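Local structure of enolase from the environmental genome shotgun sequencing of the Sargasso Sea (2QGY) at residues 16-21 and 62-67; 32-37 and 52-57; 80-85 and 107-112. The protein is of unknown function but belongs to the enolase superfamily, whose members use magnesium to assist proton abstraction next to a carboxylate. All blocks are in the same frame, centred on the assembly; numbering follows the deposited sequence.

Contact 1. Residues 16-21 and 62-67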
# COMPACT_ATOMS: atom_id res chain seq x y z
N LEU A 16 7.08 12.97 -20.37
CA LEU A 16 6.72 13.08 -18.95
C LEU A 16 7.65 14.07 -18.29
O LEU A 16 8.86 14.01 -18.46
CB LEU A 16 6.81 11.72 -18.25
CG LEU A 16 6.61 11.65 -16.71
CD1 LEU A 16 5.19 11.98 -16.31
CD2 LEU A 16 7.00 10.26 -16.19
N LYS A 17 7.06 14.96 -17.49
CA LYS A 17 7.81 15.76 -16.54
C LYS A 17 7.21 15.57 -15.14
O LYS A 17 5.98 15.54 -14.97
CB LYS A 17 7.70 17.23 -16.92
CG LYS A 17 8.56 18.19 -16.07
CD LYS A 17 10.05 17.85 -16.07
CE LYS A 17 10.88 18.84 -15.22
NZ LYS A 17 11.22 20.08 -16.00
N ILE A 18 8.10 15.48 -14.16
CA ILE A 18 7.70 15.37 -12.75
C ILE A 18 8.49 16.41 -11.97
O ILE A 18 9.72 16.53 -12.18
CB ILE A 18 7.99 13.96 -12.17
CG1 ILE A 18 7.29 12.88 -12.97
CG2 ILE A 18 7.58 13.88 -10.63
CD1 ILE A 18 7.64 11.43 -12.52
N TRP A 19 7.82 17.14 -11.08
CA TRP A 19 8.50 17.99 -10.11
C TRP A 19 8.14 17.47 -8.74
O TRP A 19 6.98 17.13 -8.51
CB TRP A 19 7.97 19.42 -10.17
CG TRP A 19 8.23 20.16 -11.44
CD1 TRP A 19 9.22 21.08 -11.65
CD2 TRP A 19 7.44 20.13 -12.64
NE1 TRP A 19 9.12 21.60 -12.92
CE2 TRP A 19 8.04 21.03 -13.55
CE3 TRP A 19 6.28 19.43 -13.03
CZ2 TRP A 19 7.53 21.25 -14.84
CZ3 TRP A 19 5.79 19.63 -14.33
CH2 TRP A 19 6.40 20.55 -15.20
N ILE A 20 9.13 17.42 -7.84
CA ILE A 20 8.84 17.27 -6.42
C ILE A 20 9.24 18.56 -5.72
O ILE A 20 10.43 18.93 -5.72
CB ILE A 20 9.63 16.10 -5.82
CG1 ILE A 20 9.30 14.80 -6.58
CG2 ILE A 20 9.42 16.03 -4.28
CD1 ILE A 20 10.07 13.57 -6.04
N THR A 21 8.27 19.28 -5.17
CA THR A 21 8.59 20.57 -4.56
C THR A 21 9.37 20.38 -3.24
O THR A 21 9.19 19.38 -2.54
CB THR A 21 7.35 21.48 -4.38
OG1 THR A 21 6.38 20.86 -3.51
CG2 THR A 21 6.69 21.74 -5.75
N GLY A 62 10.41 7.69 -4.64
CA GLY A 62 9.91 6.34 -4.95
C GLY A 62 8.64 6.41 -5.77
O GLY A 62 8.50 5.72 -6.78
N ILE A 63 7.72 7.28 -5.37
CA ILE A 63 6.47 7.46 -6.10
C ILE A 63 6.77 7.97 -7.52
O ILE A 63 6.22 7.45 -8.53
CB ILE A 63 5.52 8.39 -5.31
CG1 ILE A 63 5.02 7.69 -4.01
CG2 ILE A 63 4.32 8.84 -6.18
CD1 ILE A 63 4.40 8.66 -3.04
N ALA A 64 7.64 8.97 -7.62
CA ALA A 64 8.00 9.53 -8.94
C ALA A 64 8.61 8.49 -9.89
O ALA A 64 8.33 8.50 -11.10
CB ALA A 64 8.95 10.70 -8.75
N ILE A 65 9.48 7.65 -9.35
CA ILE A 65 10.08 6.58 -10.13
C ILE A 65 9.06 5.57 -10.64
O ILE A 65 9.13 5.13 -11.80
CB ILE A 65 11.25 5.92 -9.34
CG1 ILE A 65 12.41 6.91 -9.17
CG2 ILE A 65 11.68 4.58 -9.99
CD1 ILE A 65 12.93 7.54 -10.45
N ILE A 66 8.08 5.24 -9.80
CA ILE A 66 6.96 4.41 -10.21
C ILE A 66 6.12 5.07 -11.31
O ILE A 66 5.82 4.43 -12.32
CB ILE A 66 6.08 4.01 -8.99
CG1 ILE A 66 6.87 3.08 -8.07
CG2 ILE A 66 4.79 3.31 -9.47
CD1 ILE A 66 6.15 2.90 -6.71
N ILE A 67 5.77 6.35 -11.14
CA ILE A 67 5.11 7.06 -12.22
C ILE A 67 5.93 6.97 -13.51
O ILE A 67 5.37 6.72 -14.58
CB ILE A 67 4.91 8.59 -11.87
CG1 ILE A 67 3.92 8.73 -10.71
CG2 ILE A 67 4.41 9.38 -13.11
CD1 ILE A 67 3.88 10.14 -10.09
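Leu16 meets Ile67 at the C-terminal end of the helical segment. Its CD2 lies 4.1 Å from CG2 of Ile67, and CD1 is almost as near to the same methyl. The leucine side chain lies roughly perpendicular to the isoleucine, so Leu16 presents the end of its fork to one branch of Ile67. Its CG stands anti to the backbone N (chi1 174°), which carries both methyls from the strand toward the helix.

Ile18 is the middle of the contact and uses two branches. CG2 packs on the CB of Ala64 at 3.9 Å. The longer branch ends in CD1, which touches the backbone O of Ala64 at 3.3 Å and CG2 of Ile67 at 3.9 Å. The small Ala64 lets the strand come close here, with the CA atoms of Ile18 and Ala64 7.0 Å apart. This is helix-on-sheet packing in the N-terminal capping domain of the enolase superfamily, where helix 60-74 packs on the face of an antiparallel sheet that carries Leu16, Ile18 and Ile20. Strand 16-21 and helix 62-67 run nearly antiparallel, at 173°, with their axes 9.8 Å apart.

Trp19 turns away from the helix, to a side of the strand covered by helix 366-371. Its NE1 is hydrogen-bonded to Ser370 OG, and its ring meets that of Trp50, so the two sides of the strand serve different neighbours. Ile20 returns to the helix side. Its CD1 reaches the CB of Ala64 at 4.1 Å, so that this one methyl is touched by both Ile18 and Ile20. Farther round the helix, Ile66 packs on Ala104 of helix 99-120 and on Arg59 of the second subunit.

Contact 2. Residues 32-37 and 52-57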
# COMPACT_ATOMS: atom_id res chain seq x y z
N ASN A 32 5.24 24.36 7.51
CA ASN A 32 6.02 24.02 6.31
C ASN A 32 5.02 23.35 5.38
O ASN A 32 4.14 22.60 5.83
CB ASN A 32 7.17 23.05 6.61
CG ASN A 32 8.12 23.58 7.70
OD1 ASN A 32 8.66 24.67 7.58
ND2 ASN A 32 8.31 22.78 8.76
N THR A 33 5.08 23.68 4.10
CA THR A 33 4.35 22.92 3.10
C THR A 33 5.00 21.55 2.98
O THR A 33 6.20 21.41 3.15
CB THR A 33 4.37 23.62 1.74
OG1 THR A 33 5.73 23.70 1.30
CG2 THR A 33 3.76 25.02 1.90
N LYS A 34 4.19 20.52 2.71
CA LYS A 34 4.78 19.21 2.44
C LYS A 34 5.39 19.28 1.05
O LYS A 34 5.09 20.21 0.29
CB LYS A 34 3.70 18.10 2.51
CG LYS A 34 2.51 18.37 1.62
CD LYS A 34 1.37 17.31 1.67
CE LYS A 34 1.90 15.91 1.47
NZ LYS A 34 0.87 14.93 1.02
N LYS A 35 6.23 18.31 0.70
CA LYS A 35 6.71 18.18 -0.68
C LYS A 35 5.53 17.71 -1.56
O LYS A 35 4.79 16.77 -1.18
CB LYS A 35 7.87 17.19 -0.77
CG LYS A 35 9.04 17.52 0.14
CD LYS A 35 10.27 16.68 -0.21
CE LYS A 35 11.49 17.04 0.66
NZ LYS A 35 11.25 16.83 2.11
N PHE A 36 5.29 18.38 -2.69
CA PHE A 36 4.23 17.96 -3.62
C PHE A 36 4.88 17.25 -4.82
O PHE A 36 6.03 17.52 -5.13
CB PHE A 36 3.43 19.18 -4.09
CG PHE A 36 2.90 20.03 -2.96
CD1 PHE A 36 2.07 19.48 -1.99
CD2 PHE A 36 3.20 21.39 -2.89
CE1 PHE A 36 1.53 20.29 -0.96
CE2 PHE A 36 2.68 22.19 -1.88
CZ PHE A 36 1.85 21.64 -0.91
N ILE A 37 4.12 16.38 -5.47
CA ILE A 37 4.56 15.65 -6.65
C ILE A 37 3.55 16.00 -7.73
O ILE A 37 2.42 15.55 -7.71
CB ILE A 37 4.53 14.12 -6.41
CG1 ILE A 37 5.40 13.77 -5.18
CG2 ILE A 37 4.92 13.36 -7.71
CD1 ILE A 37 5.25 12.29 -4.69
N GLU A 52 -1.30 15.11 -10.16
CA GLU A 52 -0.64 15.31 -8.89
C GLU A 52 -0.84 14.03 -8.09
O GLU A 52 -1.92 13.46 -8.13
CB GLU A 52 -1.24 16.50 -8.14
CG GLU A 52 -0.51 16.78 -6.81
CD GLU A 52 -0.73 18.15 -6.19
OE1 GLU A 52 -1.43 19.05 -6.77
OE2 GLU A 52 -0.19 18.35 -5.07
N ALA A 53 0.23 13.54 -7.46
CA ALA A 53 0.19 12.33 -6.62
C ALA A 53 0.16 12.75 -5.16
O ALA A 53 0.81 13.74 -4.79
CB ALA A 53 1.44 11.47 -6.83
N PHE A 54 -0.57 11.99 -4.35
CA PHE A 54 -0.54 12.24 -2.92
C PHE A 54 0.84 11.86 -2.39
O PHE A 54 1.24 10.70 -2.45
CB PHE A 54 -1.67 11.51 -2.20
CG PHE A 54 -1.54 11.61 -0.73
CD1 PHE A 54 -1.88 12.79 -0.10
CD2 PHE A 54 -1.01 10.58 -0.00
CE1 PHE A 54 -1.75 12.93 1.27
CE2 PHE A 54 -0.85 10.69 1.41
CZ PHE A 54 -1.21 11.88 2.02
N SER A 55 1.59 12.82 -1.89
CA SER A 55 3.00 12.55 -1.52
C SER A 55 3.13 12.12 -0.07
O SER A 55 2.35 12.54 0.78
CB SER A 55 3.89 13.77 -1.79
OG SER A 55 3.55 14.79 -0.91
N ILE A 56 4.14 11.29 0.20
CA ILE A 56 4.28 10.65 1.52
C ILE A 56 5.74 10.79 1.88
O ILE A 56 6.61 10.56 1.04
CB ILE A 56 3.85 9.16 1.52
CG1 ILE A 56 2.48 8.98 0.86
CG2 ILE A 56 3.77 8.65 2.98
CD1 ILE A 56 2.07 7.50 0.58
N ASN A 57 6.00 11.24 3.11
CA ASN A 57 7.36 11.55 3.57
C ASN A 57 8.30 10.36 3.34
O ASN A 57 7.94 9.22 3.66
CB ASN A 57 7.33 11.97 5.05
CG ASN A 57 8.59 12.70 5.51
OD1 ASN A 57 8.83 12.81 6.73
ND2 ASN A 57 9.41 13.18 4.58
O HOH W 1 0.57 15.57 -1.74
O HOH W 2 1.48 16.26 -4.03
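Lys34 NZ is gripped by several oxygens. It donates to the backbone O of Ser55 at 2.8 Å, to water 1 at the same distance, and to the backbone O of Trp304. The bond to Ser55 O arrives at a C=O...N angle of 133°, tilted 21° from the carbonyl plane. Water 1 also accepts from Ser55 N, so the lysine holds both backbone polar groups of this residue, one of them through the water. The Lys34 chain bends at chi3 (-51°) on its way there. NZ also lies 3.3 Å from CE1 of Phe54, obliquely to the ring.

Ser55 OG is modelled so close to Lys35 O that the length of that bond is doubtful. The lysine bonds join the loop before strand 37-43 to the chain that follows strand 48-53, in the capping domain of an enolase-superfamily fold. The Phe54 side chain is about 9 Å from the bound magnesium ion, which places this loop near the site of Asp200, Glu226 and Glu252, consistent with a capping domain over the barrel mouth. Toward the sheet, Ala53 N donates to Ile37 O at 3.0 Å. CD1 of Ile37 packs on CB of Ser55 at 3.5 Å.

Water 2 accepts from Ile37 N and lies close to Glu52 OE2 and Ala53 O. Glu52 OE2 also sits 3.8 Å from CB of Phe36, while its OE1 bonds to Ser306 OG and Ser310 N.

Contact 3. Residues 80-85 and 107-112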
# COMPACT_ATOMS: atom_id res chain seq x y z
N LEU A 80 -4.44 4.48 -26.56
CA LEU A 80 -4.61 4.73 -25.12
C LEU A 80 -5.84 5.60 -24.79
O LEU A 80 -6.14 6.58 -25.48
CB LEU A 80 -3.35 5.37 -24.55
CG LEU A 80 -3.22 5.52 -23.03
CD1 LEU A 80 -3.17 4.16 -22.33
CD2 LEU A 80 -1.99 6.36 -22.69
N SER A 81 -6.54 5.21 -23.73
CA SER A 81 -7.62 5.99 -23.16
C SER A 81 -7.57 5.86 -21.64
O SER A 81 -6.79 5.05 -21.12
CB SER A 81 -8.97 5.48 -23.68
OG SER A 81 -9.25 4.18 -23.16
N ILE A 82 -8.38 6.65 -20.94
CA ILE A 82 -8.51 6.54 -19.48
C ILE A 82 -8.87 5.10 -19.14
O ILE A 82 -8.23 4.47 -18.29
CB ILE A 82 -9.57 7.49 -18.92
CG1 ILE A 82 -9.14 8.94 -19.12
CG2 ILE A 82 -9.79 7.25 -17.38
CD1 ILE A 82 -10.33 9.88 -19.14
N LYS A 83 -9.87 4.56 -19.84
CA LYS A 83 -10.31 3.17 -19.65
C LYS A 83 -9.22 2.14 -19.93
O LYS A 83 -9.02 1.24 -19.11
CB LYS A 83 -11.55 2.85 -20.49
CG LYS A 83 -12.09 1.44 -20.27
CD LYS A 83 -13.55 1.33 -20.68
CE LYS A 83 -13.97 -0.14 -20.86
NZ LYS A 83 -15.32 -0.26 -21.50
N SER A 84 -8.51 2.25 -21.06
CA SER A 84 -7.50 1.23 -21.33
C SER A 84 -6.32 1.38 -20.35
O SER A 84 -5.68 0.39 -19.98
CB SER A 84 -7.05 1.20 -22.81
OG SER A 84 -6.36 2.37 -23.17
N PHE A 85 -6.04 2.62 -19.94
CA PHE A 85 -5.05 2.85 -18.88
C PHE A 85 -5.48 2.10 -17.60
O PHE A 85 -4.71 1.33 -17.03
CB PHE A 85 -4.90 4.34 -18.57
CG PHE A 85 -4.09 4.60 -17.31
CD1 PHE A 85 -2.72 4.36 -17.29
CD2 PHE A 85 -4.70 5.06 -16.15
CE1 PHE A 85 -1.95 4.57 -16.14
CE2 PHE A 85 -3.93 5.28 -14.99
CZ PHE A 85 -2.57 5.03 -15.00
N ALA A 107 -1.89 10.13 -10.16
CA ALA A 107 -1.31 11.27 -10.83
C ALA A 107 -1.48 11.07 -12.35
O ALA A 107 -1.86 12.01 -13.04
CB ALA A 107 0.15 11.45 -10.46
N ILE A 108 -1.21 9.87 -12.84
CA ILE A 108 -1.25 9.61 -14.28
C ILE A 108 -2.72 9.67 -14.72
O ILE A 108 -3.05 10.35 -15.69
CB ILE A 108 -0.65 8.26 -14.66
CG1 ILE A 108 0.86 8.23 -14.38
CG2 ILE A 108 -0.91 7.97 -16.17
CD1 ILE A 108 1.47 6.78 -14.41
N GLU A 109 -3.62 9.02 -13.97
CA GLU A 109 -5.02 9.03 -14.42
C GLU A 109 -5.59 10.43 -14.45
O GLU A 109 -6.34 10.78 -15.38
CB GLU A 109 -5.92 8.10 -13.60
CG GLU A 109 -7.22 7.75 -14.34
CD GLU A 109 -8.25 7.10 -13.44
OE1 GLU A 109 -8.04 5.95 -12.99
OE2 GLU A 109 -9.27 7.77 -13.22
N ILE A 110 -5.25 11.24 -13.47
CA ILE A 110 -5.74 12.61 -13.40
C ILE A 110 -5.24 13.38 -14.63
O ILE A 110 -5.99 14.15 -15.23
CB ILE A 110 -5.29 13.30 -12.08
CG1 ILE A 110 -6.11 12.74 -10.90
CG2 ILE A 110 -5.50 14.85 -12.17
CD1 ILE A 110 -5.57 13.11 -9.52
N ALA A 111 -3.98 13.18 -14.99
CA ALA A 111 -3.45 13.84 -16.22
C ALA A 111 -4.17 13.41 -17.51
O ALA A 111 -4.37 14.24 -18.43
CB ALA A 111 -1.96 13.62 -16.37
N LEU A 112 -4.53 12.13 -17.59
CA LEU A 112 -5.28 11.63 -18.75
C LEU A 112 -6.69 12.23 -18.81
O LEU A 112 -7.23 12.51 -19.90
CB LEU A 112 -5.30 10.10 -18.77
CG LEU A 112 -3.96 9.33 -18.87
CD1 LEU A 112 -4.17 7.85 -18.95
CD2 LEU A 112 -3.04 9.81 -20.05
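Phe85 lies against three residues of the facing helix at once, its ring meeting all of them obliquely. The contact is helix-to-helix packing within the N-terminal capping domain of the enolase superfamily, between the start of helix 82-93 and the middle of helix 99-120. CE1 and CZ of the ring each lie 3.6 Å from CG2 of Ile108. At the neighbouring ring carbon CE2, CB of Glu109 comes to 3.7 Å, from the same side of the ring. Leu112 brings CD1 to CB of Phe85. With CG anti to the backbone N (chi1 169°), the phenyl group reaches across to the second helix.

Ile82 and Leu112 run alongside each other, pointing opposite ways, with CG1 of Ile82 4.0 Å from CB of the leucine. Ile82 CG2 rests on the aliphatic CG of Glu109, whose carboxylate turns elsewhere: OE2 accepts from Trp113 NE1 and from Ile283 N. The first turn of helix 82-93 is fixed by a capping box. Ser81 is the N-cap, and its OG accepts from Ser84 N at 2.9 Å. In return Ser81 N donates to Ser84 OG at 2.9 Å with an N-H...O angle of 153°.

All three contacts are buried, yet they differ in chemistry. Contacts 1 and 3 are apolar: contact 1 sets a helix on the sheet, contact 3 packs two helices together. Contact 2 is largely polar, with two waters bridging its segments, and lies close to the metal site. Contacts 1 and 2 reach the same sheet and are tied by a probable hydrogen bond from Phe36 N to Thr21 OG1. Helix 60-74 of contact 1 leans on helix 99-120 of contact 3, where Ile67 packs on Ala107 and Ile108. Ala107 also touches the backbone of Glu52 and Ala53 in contact 2, so helix 99-120 borders both other contacts.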